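Local coordinates for glycoprotein (Chandipura virus, PDB 5MDM) that probably attaches the virion to host receptors and, as a homotrimeric class III fusion protein, drives merger of the viral and endosomal membranes at acidic pH, at residues S54-L58 and T130-V136; V136-H142 and I177-S181. All coordinates share one frame; numbering follows the deposited sequence.

Contact 1: residues S54-L58 and T130-V136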
ATOM      1  N   SER A  54      -7.934 -22.543   1.690  1.00 99.29           N
ATOM      2  CA  SER A  54      -9.333 -22.872   1.930  1.00 97.78           C
ATOM      3  C   SER A  54     -10.127 -22.954   0.628  1.00100.34           C
ATOM      4  O   SER A  54     -11.343 -22.753   0.613  1.00 97.36           O
ATOM      5  CB  SER A  54      -9.970 -21.869   2.891  1.00100.64           C
ATOM      6  OG  SER A  54      -9.874 -20.546   2.400  1.00109.95           O
ATOM      7  N   ASP A  55      -9.426 -23.244  -0.464  1.00103.43           N
ATOM      8  CA  ASP A  55     -10.078 -23.528  -1.732  1.00104.23           C
ATOM      9  C   ASP A  55     -10.817 -24.842  -1.590  1.00103.23           C
ATOM     10  O   ASP A  55     -10.335 -25.765  -0.937  1.00 97.92           O
ATOM     11  CB  ASP A  55      -9.058 -23.633  -2.867  1.00111.37           C
ATOM     12  CG  ASP A  55      -8.627 -22.277  -3.399  1.00112.62           C
ATOM     13  OD1 ASP A  55      -9.316 -21.273  -3.106  1.00111.38           O
ATOM     14  OD2 ASP A  55      -7.605 -22.218  -4.119  1.00107.43           O
ATOM     15  N   GLY A  56     -11.993 -24.928  -2.198  1.00112.73           N
ATOM     16  CA  GLY A  56     -12.793 -26.127  -2.073  1.00119.29           C
ATOM     17  C   GLY A  56     -13.557 -26.513  -3.319  1.00121.21           C
ATOM     18  O   GLY A  56     -13.441 -25.887  -4.374  1.00114.53           O
ATOM     19  N   PHE A  57     -14.344 -27.569  -3.180  1.00125.17           N
ATOM     20  CA  PHE A  57     -15.178 -28.067  -4.250  1.00123.02           C
ATOM     21  C   PHE A  57     -16.516 -28.471  -3.670  1.00125.69           C
ATOM     22  O   PHE A  57     -16.582 -29.115  -2.622  1.00124.51           O
ATOM     23  CB  PHE A  57     -14.529 -29.278  -4.913  1.00123.26           C
ATOM     24  CG  PHE A  57     -13.226 -28.973  -5.585  1.00124.89           C
ATOM     25  CD1 PHE A  57     -12.030 -29.355  -5.010  1.00121.47           C
ATOM     26  CD2 PHE A  57     -13.200 -28.294  -6.790  1.00128.98           C
ATOM     27  CE1 PHE A  57     -10.831 -29.078  -5.632  1.00121.62           C
ATOM     28  CE2 PHE A  57     -12.006 -28.011  -7.413  1.00126.96           C
ATOM     29  CZ  PHE A  57     -10.818 -28.403  -6.832  1.00125.36           C
ATOM     30  N   LEU A  58     -17.583 -28.073  -4.347  1.00127.23           N
ATOM     31  CA  LEU A  58     -18.906 -28.576  -4.033  1.00125.41           C
ATOM     32  C   LEU A  58     -19.132 -29.835  -4.850  1.00124.64           C
ATOM     33  O   LEU A  58     -19.176 -29.795  -6.083  1.00126.96           O
ATOM     34  CB  LEU A  58     -19.979 -27.525  -4.322  1.00123.82           C
ATOM     35  CG  LEU A  58     -20.190 -26.479  -3.224  1.00115.83           C
ATOM     36  CD1 LEU A  58     -21.100 -25.362  -3.709  1.00111.89           C
ATOM     37  CD2 LEU A  58     -20.760 -27.127  -1.969  1.00109.62           C
ATOM     38  N   THR A 130     -18.392 -28.298  -8.467  1.00123.06           N
ATOM     39  CA  THR A 130     -18.372 -26.844  -8.606  1.00131.02           C
ATOM     40  C   THR A 130     -17.441 -26.212  -7.580  1.00142.99           C
ATOM     41  O   THR A 130     -17.800 -26.103  -6.411  1.00151.87           O
ATOM     42  CB  THR A 130     -19.775 -26.237  -8.424  1.00126.94           C
ATOM     43  OG1 THR A 130     -20.668 -26.789  -9.399  1.00144.04           O
ATOM     44  CG2 THR A 130     -19.730 -24.726  -8.587  1.00118.09           C
ATOM     45  N   PRO A 131     -16.245 -25.785  -8.019  1.00138.22           N
ATOM     46  CA  PRO A 131     -15.245 -25.168  -7.142  1.00128.51           C
ATOM     47  C   PRO A 131     -15.826 -24.028  -6.305  1.00119.91           C
ATOM     48  O   PRO A 131     -16.321 -23.045  -6.859  1.00109.37           O
ATOM     49  CB  PRO A 131     -14.207 -24.630  -8.130  1.00123.47           C
ATOM     50  CG  PRO A 131     -14.319 -25.511  -9.310  1.00128.95           C
ATOM     51  CD  PRO A 131     -15.777 -25.869  -9.414  1.00138.36           C
ATOM     52  N   HIS A 132     -15.773 -24.181  -4.982  1.00119.40           N
ATOM     53  CA  HIS A 132     -16.315 -23.193  -4.053  1.00121.56           C
ATOM     54  C   HIS A 132     -15.334 -22.894  -2.917  1.00123.19           C
ATOM     55  O   HIS A 132     -14.940 -23.789  -2.169  1.00120.49           O
ATOM     56  CB  HIS A 132     -17.652 -23.678  -3.487  1.00122.28           C
ATOM     57  CG  HIS A 132     -18.215 -22.795  -2.417  1.00126.21           C
ATOM     58  ND1 HIS A 132     -18.188 -21.420  -2.495  1.00132.19           N
ATOM     59  CD2 HIS A 132     -18.826 -23.094  -1.246  1.00125.68           C
ATOM     60  CE1 HIS A 132     -18.753 -20.908  -1.416  1.00135.75           C
ATOM     61  NE2 HIS A 132     -19.150 -21.903  -0.643  1.00131.27           N
ATOM     62  N   HIS A 133     -14.945 -21.630  -2.793  1.00123.19           N
ATOM     63  CA  HIS A 133     -14.006 -21.214  -1.757  1.00125.89           C
ATOM     64  C   HIS A 133     -14.728 -20.840  -0.461  1.00120.07           C
ATOM     65  O   HIS A 133     -15.741 -20.138  -0.487  1.00115.61           O
ATOM     66  CB  HIS A 133     -13.165 -20.035  -2.256  1.00129.40           C
ATOM     67  CG  HIS A 133     -12.251 -19.457  -1.223  1.00124.55           C
ATOM     68  ND1 HIS A 133     -12.663 -18.507  -0.312  1.00126.20           N
ATOM     69  CD2 HIS A 133     -10.940 -19.679  -0.966  1.00123.23           C
ATOM     70  CE1 HIS A 133     -11.648 -18.177   0.467  1.00129.85           C
ATOM     71  NE2 HIS A 133     -10.591 -18.873   0.090  1.00130.27           N
ATOM     72  N   VAL A 134     -14.203 -21.311   0.668  1.00114.69           N
ATOM     73  CA  VAL A 134     -14.802 -21.028   1.970  1.00106.83           C
ATOM     74  C   VAL A 134     -13.805 -20.347   2.901  1.00104.79           C
ATOM     75  O   VAL A 134     -12.610 -20.292   2.616  1.00 97.52           O
ATOM     76  CB  VAL A 134     -15.327 -22.310   2.651  1.00102.57           C
ATOM     77  CG1 VAL A 134     -16.128 -23.141   1.664  1.00110.74           C
ATOM     78  CG2 VAL A 134     -14.180 -23.124   3.219  1.00101.44           C
ATOM     79  N   GLY A 135     -14.302 -19.831   4.019  1.00105.28           N
ATOM     80  CA  GLY A 135     -13.450 -19.157   4.980  1.00105.19           C
ATOM     81  C   GLY A 135     -12.901 -20.106   6.027  1.00103.93           C
ATOM     82  O   GLY A 135     -13.267 -21.282   6.057  1.00109.55           O
ATOM     83  N   VAL A 136     -12.028 -19.591   6.890  1.00 96.04           N
ATOM     84  CA  VAL A 136     -11.408 -20.394   7.939  1.00 91.65           C
ATOM     85  C   VAL A 136     -11.441 -19.664   9.275  1.00 90.98           C
ATOM     86  O   VAL A 136     -11.102 -18.487   9.346  1.00 99.39           O
ATOM     87  CB  VAL A 136      -9.928 -20.712   7.604  1.00 81.36           C
ATOM     88  CG1 VAL A 136      -9.228 -21.370   8.782  1.00 99.38           C
ATOM     89  CG2 VAL A 136      -9.827 -21.598   6.382  1.00 89.42           C
TER
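Leu58 and Thr130 form an antiparallel hydrogen-bonded pair at the base of the fusion domain of this class III glycoprotein, where strand 56-69 pairs with strand 120-131. Thr130 N and Leu58 N each give a hydrogen bond to the other residue's O, the first with Thr130 N to Leu58 O at 2.9 Å. Residues 132-134 follow 54-56 as a loop, still joined to them by backbone bonds. His132 N bonds Gly56 O with a bent N-H...O angle of 140°, and Val134 N meets Ser54 O almost straight. The closely fitted part lies round Ser54, which is buried. Its OG sits between the backbone N and the carbonyl carbon (chi1 58°), within 2.8 Å of Val134 O, and is also hydrogen-bonded to Pro51 O. Ser54 CB rests on Val136 CG2 at 3.5 Å, and Trp143 of strand 142-144 touches Ser54, Val134 and Val136. Leu58, at the other end, lays CG and CD1 against His132 CB, with CD1 also reaching the His132 ring obliquely. Phe57 and Pro131 meet on the other face of the strand pair, under helix 89-101: Phe57 CE2 comes within 3.9 Å of Pro131 CG, while the helix touches Phe57 through Leu96 and Lys100 and Pro131 through Tyr99. Val134 takes part in binding host Vim. In contrast to the buried Ser54, the edge formed by the exposed His133 and the partly exposed Asp55 is the looser, solvent side. There the carboxylate of Asp55 stands 74° to the His133 imidazole and meets it at the ring edge, OD1 lying 3.1 Å from His133 CD2.

Contact 2: residues V136-H142 and I177-S181; sequences VDDYRGH and ICGQS
Val136 points its CG1 branch at the backbone of Gly179, 3.5 Å from Gly179 N, in a short beta hairpin of strands 135-137 and 142-144, whose turn, 138-141, combines an Asx turn with a G1 beta bulge. The same methyl touches Ile177 CG2, and Trp143 also touches Ile177. Asp137 turns away from 177-181 and organises the turn itself: its OD1 accepts from Tyr139 N and Arg140 N, both approaching from one face of the carboxylate, while its backbone O takes Gly141 N and, weakly, His142 N. Asp138, which takes part in binding host Vim, carries the polar link between the segments. Its CG lies anti to the carbonyl carbon (chi1 -72°), which swings the carboxylate over to Gly179, where the syn lone pair of OD2 receives Gly179 N at 2.7 Å and 176°. OD2 also lies 3.8 Å from the sulfur of Cys178, which is disulfide-bonded to Cys223; Asp138 in turn shares a backbone hydrogen bond with Cys223. Tyr139 faces elsewhere, giving its ring an edge-to-face partner in Tyr222 and its OH a hydrogen bond with Val262 N. Arg140 is exposed at the surface, and its backbone C lies over one face of the His142 ring, toward the rim. Gly141, with positive phi (73°), completes the bulge and lies beside Ile177. At His142 the backbone carbon meets Ile177 CG2, while Ile177 CB sits 3.4 Å from Gly141 O.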
ATOM      1  N   VAL A 136     -12.028 -19.591   6.890  1.00 96.04           N
ATOM      2  CA  VAL A 136     -11.408 -20.394   7.939  1.00 91.65           C
ATOM      3  C   VAL A 136     -11.441 -19.664   9.275  1.00 90.98           C
ATOM      4  O   VAL A 136     -11.102 -18.487   9.346  1.00 99.39           O
ATOM      5  CB  VAL A 136      -9.928 -20.712   7.604  1.00 81.36           C
ATOM      6  CG1 VAL A 136      -9.228 -21.370   8.782  1.00 99.38           C
ATOM      7  CG2 VAL A 136      -9.827 -21.598   6.382  1.00 89.42           C
ATOM      8  N   ASP A 137     -11.860 -20.354  10.331  1.00 90.17           N
ATOM      9  CA  ASP A 137     -11.637 -19.849  11.680  1.00 95.92           C
ATOM     10  C   ASP A 137     -10.276 -20.350  12.149  1.00 97.70           C
ATOM     11  O   ASP A 137     -10.153 -21.483  12.610  1.00 98.66           O
ATOM     12  CB  ASP A 137     -12.731 -20.322  12.641  1.00103.20           C
ATOM     13  CG  ASP A 137     -12.642 -19.655  14.014  1.00116.51           C
ATOM     14  OD1 ASP A 137     -11.560 -19.150  14.388  1.00115.76           O
ATOM     15  OD2 ASP A 137     -13.665 -19.640  14.732  1.00129.87           O
ATOM     16  N   ASP A 138      -9.258 -19.506  12.031  1.00 96.06           N
ATOM     17  CA  ASP A 138      -7.908 -19.884  12.438  1.00 92.85           C
ATOM     18  C   ASP A 138      -7.819 -20.158  13.935  1.00 90.25           C
ATOM     19  O   ASP A 138      -6.932 -20.878  14.390  1.00 90.75           O
ATOM     20  CB  ASP A 138      -6.899 -18.798  12.056  1.00101.97           C
ATOM     21  CG  ASP A 138      -6.633 -18.743  10.565  1.00114.11           C
ATOM     22  OD1 ASP A 138      -6.284 -17.652  10.063  1.00118.16           O
ATOM     23  OD2 ASP A 138      -6.768 -19.790   9.895  1.00115.65           O
ATOM     24  N   TYR A 139      -8.738 -19.582  14.702  1.00 90.46           N
ATOM     25  CA  TYR A 139      -8.662 -19.682  16.156  1.00 91.88           C
ATOM     26  C   TYR A 139      -9.292 -20.964  16.683  1.00 93.37           C
ATOM     27  O   TYR A 139      -8.792 -21.565  17.630  1.00 97.28           O
ATOM     28  CB  TYR A 139      -9.280 -18.444  16.815  1.00 87.50           C
ATOM     29  CG  TYR A 139      -8.653 -17.156  16.335  1.00 82.99           C
ATOM     30  CD1 TYR A 139      -7.479 -16.678  16.902  1.00 82.45           C
ATOM     31  CD2 TYR A 139      -9.219 -16.433  15.298  1.00 80.35           C
ATOM     32  CE1 TYR A 139      -6.897 -15.506  16.456  1.00 89.01           C
ATOM     33  CE2 TYR A 139      -8.645 -15.264  14.843  1.00 93.72           C
ATOM     34  CZ  TYR A 139      -7.487 -14.805  15.424  1.00 92.82           C
ATOM     35  OH  TYR A 139      -6.922 -13.641  14.965  1.00101.00           O
ATOM     36  N   ARG A 140     -10.384 -21.388  16.058  1.00100.17           N
ATOM     37  CA  ARG A 140     -11.082 -22.594  16.483  1.00 99.20           C
ATOM     38  C   ARG A 140     -10.731 -23.778  15.590  1.00106.16           C
ATOM     39  O   ARG A 140     -11.104 -24.913  15.874  1.00114.14           O
ATOM     40  CB  ARG A 140     -12.591 -22.356  16.505  1.00106.80           C
ATOM     41  CG  ARG A 140     -13.029 -21.257  17.466  1.00120.69           C
ATOM     42  CD  ARG A 140     -14.523 -21.306  17.711  1.00133.78           C
ATOM     43  NE  ARG A 140     -14.969 -22.663  18.021  1.00146.68           N
ATOM     44  CZ  ARG A 140     -14.925 -23.209  19.234  1.00153.63           C
ATOM     45  NH1 ARG A 140     -14.453 -22.515  20.260  1.00157.24           N
ATOM     46  NH2 ARG A 140     -15.354 -24.451  19.419  1.00151.73           N
ATOM     47  N   GLY A 141     -10.012 -23.503  14.507  1.00109.38           N
ATOM     48  CA  GLY A 141      -9.470 -24.549  13.659  1.00112.13           C
ATOM     49  C   GLY A 141     -10.471 -25.292  12.797  1.00108.98           C
ATOM     50  O   GLY A 141     -10.333 -26.496  12.576  1.00105.62           O
ATOM     51  N   HIS A 142     -11.476 -24.584  12.296  1.00105.14           N
ATOM     52  CA  HIS A 142     -12.445 -25.209  11.406  1.00105.39           C
ATOM     53  C   HIS A 142     -12.850 -24.323  10.229  1.00105.37           C
ATOM     54  O   HIS A 142     -12.660 -23.104  10.255  1.00101.19           O
ATOM     55  CB  HIS A 142     -13.679 -25.684  12.183  1.00112.80           C
ATOM     56  CG  HIS A 142     -14.319 -24.628  13.025  1.00117.37           C
ATOM     57  ND1 HIS A 142     -14.596 -24.813  14.362  1.00118.05           N
ATOM     58  CD2 HIS A 142     -14.750 -23.380  12.721  1.00126.39           C
ATOM     59  CE1 HIS A 142     -15.166 -23.725  14.848  1.00126.77           C
ATOM     60  NE2 HIS A 142     -15.269 -22.839  13.873  1.00129.50           N
ATOM     61  N   ILE A 177      -6.734 -27.244  10.154  1.00101.36           N
ATOM     62  CA  ILE A 177      -7.408 -26.289   9.290  1.00 97.44           C
ATOM     63  C   ILE A 177      -6.899 -24.881   9.594  1.00101.12           C
ATOM     64  O   ILE A 177      -7.101 -24.353  10.690  1.00 97.88           O
ATOM     65  CB  ILE A 177      -8.928 -26.344   9.471  1.00 96.59           C
ATOM     66  CG1 ILE A 177      -9.454 -27.697   9.009  1.00 92.93           C
ATOM     67  CG2 ILE A 177      -9.606 -25.226   8.695  1.00102.57           C
ATOM     68  CD1 ILE A 177     -10.901 -27.915   9.328  1.00 98.32           C
ATOM     69  N   CYS A 178      -6.227 -24.285   8.616  1.00 99.78           N
ATOM     70  CA  CYS A 178      -5.620 -22.980   8.802  1.00 91.87           C
ATOM     71  C   CYS A 178      -5.639 -22.215   7.495  1.00 91.67           C
ATOM     72  O   CYS A 178      -5.344 -22.760   6.434  1.00 88.49           O
ATOM     73  CB  CYS A 178      -4.180 -23.136   9.288  1.00 81.27           C
ATOM     74  SG  CYS A 178      -3.450 -21.641   9.979  1.00120.10           S
ATOM     75  N   GLY A 179      -5.991 -20.947   7.569  1.00 91.02           N
ATOM     76  CA  GLY A 179      -5.947 -20.111   6.389  1.00 96.74           C
ATOM     77  C   GLY A 179      -4.743 -19.195   6.427  1.00 91.00           C
ATOM     78  O   GLY A 179      -4.748 -18.120   5.833  1.00 86.49           O
ATOM     79  N   GLN A 180      -3.700 -19.633   7.122  1.00 91.08           N
ATOM     80  CA  GLN A 180      -2.551 -18.785   7.392  1.00 80.52           C
ATOM     81  C   GLN A 180      -1.238 -19.518   7.131  1.00 85.26           C
ATOM     82  O   GLN A 180      -1.080 -20.686   7.501  1.00 93.01           O
ATOM     83  CB  GLN A 180      -2.601 -18.321   8.846  1.00 69.66           C
ATOM     84  CG  GLN A 180      -1.834 -17.055   9.113  1.00 87.98           C
ATOM     85  CD  GLN A 180      -2.594 -15.828   8.674  1.00103.23           C
ATOM     86  OE1 GLN A 180      -3.778 -15.907   8.329  1.00102.31           O
ATOM     87  NE2 GLN A 180      -1.921 -14.679   8.684  1.00103.46           N
ATOM     88  N   SER A 181      -0.297 -18.830   6.495  1.00 81.13           N
ATOM     89  CA  SER A 181       1.039 -19.377   6.291  1.00 75.31           C
ATOM     90  C   SER A 181       1.971 -18.962   7.421  1.00 77.83           C
ATOM     91  O   SER A 181       1.824 -17.883   7.992  1.00 82.07           O
ATOM     92  CB  SER A 181       1.605 -18.916   4.954  1.00 68.37           C
ATOM     93  OG  SER A 181       0.754 -19.313   3.898  1.00 81.26           O
TER

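Strand 135-137 joins the two contacts, and Val136 serves both: one methyl branch faces 54-58, the other faces 177-181. Contact 1 is partly buried, lies farther from the centre of the chain and covers more surface; contact 2 is a surface contact on the side toward the centre. Their chemistry differs accordingly. In 54-58 with 130-136, backbone bonds run from a strand pair of the fusion domain on into the loop after it, and side chains fill in around them. In 136-142 with 177-181, a single carboxylate-to-backbone bond and aliphatic packing hold a hairpin turn against a disulfide-bonded loop leading into strand 180-192. Each contact holds one residue of the Vim-binding site.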